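Long-range contact in dihydroorotase (Saccharomyces cerevisiae, PDB 7CA0), which catalyses the reversible zinc-dependent cyclisation of N-carbamoyl-L-aspartate to dihydroorotate, the third step of de novo pyrimidine synthesis: residues C11-H16 / Y252-S257. Numbering follows the deposited sequence.
With ZN (zinc ion), chain E; FOT (5-fluoro-2,6-dioxo-1,2,3,6-tetrahydropyrimidine-4-carboxylic acid), chain G.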
loop_
_atom_site.group_PDB
_atom_site.type_symbol
_atom_site.label_atom_id
_atom_site.label_comp_id
_atom_site.label_asym_id
_atom_site.label_seq_id
_atom_site.Cartn_x
_atom_site.Cartn_y
_atom_site.Cartn_z
ATOM N N CYS A 11 19.022 11.048 21.455
ATOM C CA CYS A 11 18.556 9.679 21.621
ATOM C C CYS A 11 17.776 9.194 20.422
ATOM O O CYS A 11 16.856 9.875 19.962
ATOM C CB CYS A 11 17.619 9.566 22.818
ATOM S SG CYS A 11 18.446 9.685 24.301
ATOM N N ASP A 12 18.106 7.988 19.977
ATOM C CA ASP A 12 17.301 7.228 19.032
ATOM C C ASP A 12 16.966 5.899 19.703
ATOM O O ASP A 12 17.796 4.985 19.738
ATOM C CB ASP A 12 18.040 7.006 17.722
ATOM C CG ASP A 12 17.195 6.269 16.697
ATOM O OD1 ASP A 12 16.077 5.807 17.032
ATOM O OD2 ASP A 12 17.674 6.134 15.548
ATOM N N MET A 13 15.745 5.787 20.207
ATOM C CA MET A 13 15.346 4.600 20.993
ATOM C C MET A 13 14.736 3.469 20.153
ATOM O O MET A 13 14.042 2.649 20.726
ATOM C CB MET A 13 14.432 5.038 22.136
ATOM C CG MET A 13 15.132 5.971 23.117
ATOM S SD MET A 13 16.819 5.489 23.549
ATOM C CE MET A 13 16.977 6.159 25.194
ATOM N N HIS A 14 14.999 3.419 18.851
ATOM C CA HIS A 14 14.543 2.298 18.016
ATOM C C HIS A 14 15.483 2.185 16.807
ATOM O O HIS A 14 15.276 2.858 15.797
ATOM C CB HIS A 14 13.103 2.491 17.580
ATOM C CG HIS A 14 12.441 1.239 17.088
ATOM N ND1 HIS A 14 11.231 0.798 17.577
ATOM C CD2 HIS A 14 12.821 0.334 16.155
ATOM C CE1 HIS A 14 10.893 -0.323 16.965
ATOM N NE2 HIS A 14 11.839 -0.627 16.097
ATOM N N VAL A 15 16.497 1.320 16.923
ATOM C CA VAL A 15 17.572 1.208 15.941
ATOM C C VAL A 15 17.730 -0.247 15.524
ATOM O O VAL A 15 17.713 -1.147 16.372
ATOM C CB VAL A 15 18.908 1.755 16.501
ATOM C CG1 VAL A 15 20.086 1.367 15.597
ATOM C CG2 VAL A 15 18.852 3.277 16.650
ATOM N N HIS A 16 17.875 -0.482 14.218
ATOM C CA HIS A 16 18.266 -1.776 13.680
ATOM C C HIS A 16 19.605 -1.674 12.977
ATOM O O HIS A 16 19.764 -0.860 12.063
ATOM C CB HIS A 16 17.223 -2.302 12.695
ATOM C CG HIS A 16 15.903 -2.593 13.323
ATOM N ND1 HIS A 16 15.538 -3.859 13.721
ATOM C CD2 HIS A 16 14.868 -1.782 13.641
ATOM C CE1 HIS A 16 14.332 -3.817 14.261
ATOM N NE2 HIS A 16 13.900 -2.570 14.220
ATOM N N TYR A 252 5.889 11.815 27.069
ATOM C CA TYR A 252 5.495 10.403 26.814
ATOM C C TYR A 252 5.619 10.007 25.338
ATOM O O TYR A 252 5.262 8.881 24.975
ATOM C CB TYR A 252 4.151 10.089 27.467
ATOM C CG TYR A 252 3.111 11.170 27.354
ATOM C CD1 TYR A 252 2.312 11.263 26.231
ATOM C CD2 TYR A 252 2.893 12.070 28.378
ATOM C CE1 TYR A 252 1.334 12.232 26.122
ATOM C CE2 TYR A 252 1.917 13.046 28.285
ATOM C CZ TYR A 252 1.139 13.128 27.150
ATOM O OH TYR A 252 0.174 14.074 27.025
ATOM N N PHE A 253 6.078 10.950 24.530
ATOM C CA PHE A 253 6.436 10.772 23.127
ATOM C C PHE A 253 7.889 11.204 22.962
ATOM O O PHE A 253 8.224 12.361 23.251
ATOM C CB PHE A 253 5.579 11.647 22.218
ATOM C CG PHE A 253 4.135 11.393 22.308
ATOM C CD1 PHE A 253 3.651 10.132 22.115
ATOM C CD2 PHE A 253 3.249 12.423 22.601
ATOM C CE1 PHE A 253 2.303 9.877 22.198
ATOM C CE2 PHE A 253 1.897 12.164 22.694
ATOM C CZ PHE A 253 1.426 10.895 22.490
ATOM N N PHE A 254 8.747 10.307 22.483
ATOM C CA PHE A 254 10.111 10.683 22.113
ATOM C C PHE A 254 10.545 9.915 20.863
ATOM O O PHE A 254 9.858 9.006 20.396
ATOM C CB PHE A 254 11.099 10.467 23.270
ATOM C CG PHE A 254 10.937 9.151 23.983
ATOM C CD1 PHE A 254 10.142 9.064 25.117
ATOM C CD2 PHE A 254 11.633 8.016 23.557
ATOM C CE1 PHE A 254 10.008 7.882 25.801
ATOM C CE2 PHE A 254 11.514 6.806 24.239
ATOM C CZ PHE A 254 10.691 6.745 25.368
ATOM N N PHE A 255 11.691 10.320 20.315
ATOM C CA PHE A 255 12.160 9.845 19.019
ATOM C C PHE A 255 12.696 8.419 19.070
ATOM O O PHE A 255 13.579 8.107 19.875
ATOM C CB PHE A 255 13.269 10.765 18.525
ATOM C CG PHE A 255 13.869 10.355 17.201
ATOM C CD1 PHE A 255 13.072 10.123 16.099
ATOM C CD2 PHE A 255 15.236 10.224 17.064
ATOM C CE1 PHE A 255 13.626 9.770 14.886
ATOM C CE2 PHE A 255 15.798 9.860 15.855
ATOM C CZ PHE A 255 14.986 9.635 14.762
ATOM N N GLY A 256 12.188 7.565 18.170
ATOM C CA GLY A 256 12.791 6.281 17.864
ATOM C C GLY A 256 12.702 6.086 16.367
ATOM O O GLY A 256 11.597 5.986 15.830
ATOM N N SER A 257 13.835 6.032 15.669
ATOM C CA SER A 257 13.783 6.106 14.208
ATOM C C SER A 257 13.145 4.865 13.585
ATOM O O SER A 257 12.494 4.970 12.542
ATOM C CB SER A 257 15.184 6.307 13.636
ATOM O OG SER A 257 15.961 5.132 13.816
HETATM ZN ZN ZN E . 11.994 -1.805 14.388
HETATM C C2 FOT G . 13.461 -4.723 10.989
HETATM C C6 FOT G . 12.508 -4.027 9.079
HETATM C C5 FOT G . 11.426 -3.503 9.800
HETATM O O2 FOT G . 14.375 -5.268 11.470
HETATM N N3 FOT G . 12.462 -4.246 11.800
HETATM N N1 FOT G . 13.508 -4.627 9.648
HETATM O O6 FOT G . 12.655 -3.985 7.908
HETATM F F5 FOT G . 10.374 -2.855 9.221
HETATM C C4 FOT G . 11.426 -3.635 11.265
HETATM C C41 FOT G . 10.270 -3.092 12.135
HETATM O O42 FOT G . 10.023 -3.555 13.268
HETATM O O41 FOT G . 9.520 -2.165 11.755
#
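In the metal-binding core of the TIM-barrel amidohydrolase fold, the first barrel strand, with its His-x-His pair, meets the end of the last, and Asp12 grips Ser257. With CG anti to the backbone N (chi1 -177°), the Asp12 carboxylate reaches Ser257, with OD1 over one face of the Phe255 ring. Asp12 OD1 accepts a nearly straight bond from Ser257 N (2.6 Å) and one from His14 N (3.2 Å), which closes an Asx turn; the two reach it from opposite faces, well out of the carboxylate plane. Asp12 OD2 takes the Ser257 OG hydroxyl on its syn lone pair (2.6 Å) and also hydrogen-bonds Gln280 NE2, so both buried oxygens are satisfied. Met13 N donates to Phe255 O (3.2 Å), and Met13 CG lies against Phe254 CE2 (3.9 Å). Gly256 CA packs 3.8 Å from His14 CB. His14 NE2 and His16 NE2 bind the same zinc ion, each at 2.1 Å, with Asp258 OD1 as a further ligand; Glu179 OE1 hydrogen-bonds His14 ND1, probably orienting the ring. The bound 5-fluoroorotate places N3 over one face of the His16 ring, offset toward its rim. Strand 37-40 pairs with 11-15, while helix 300-312 packs against Cys11, Met13, Phe254 and Phe255.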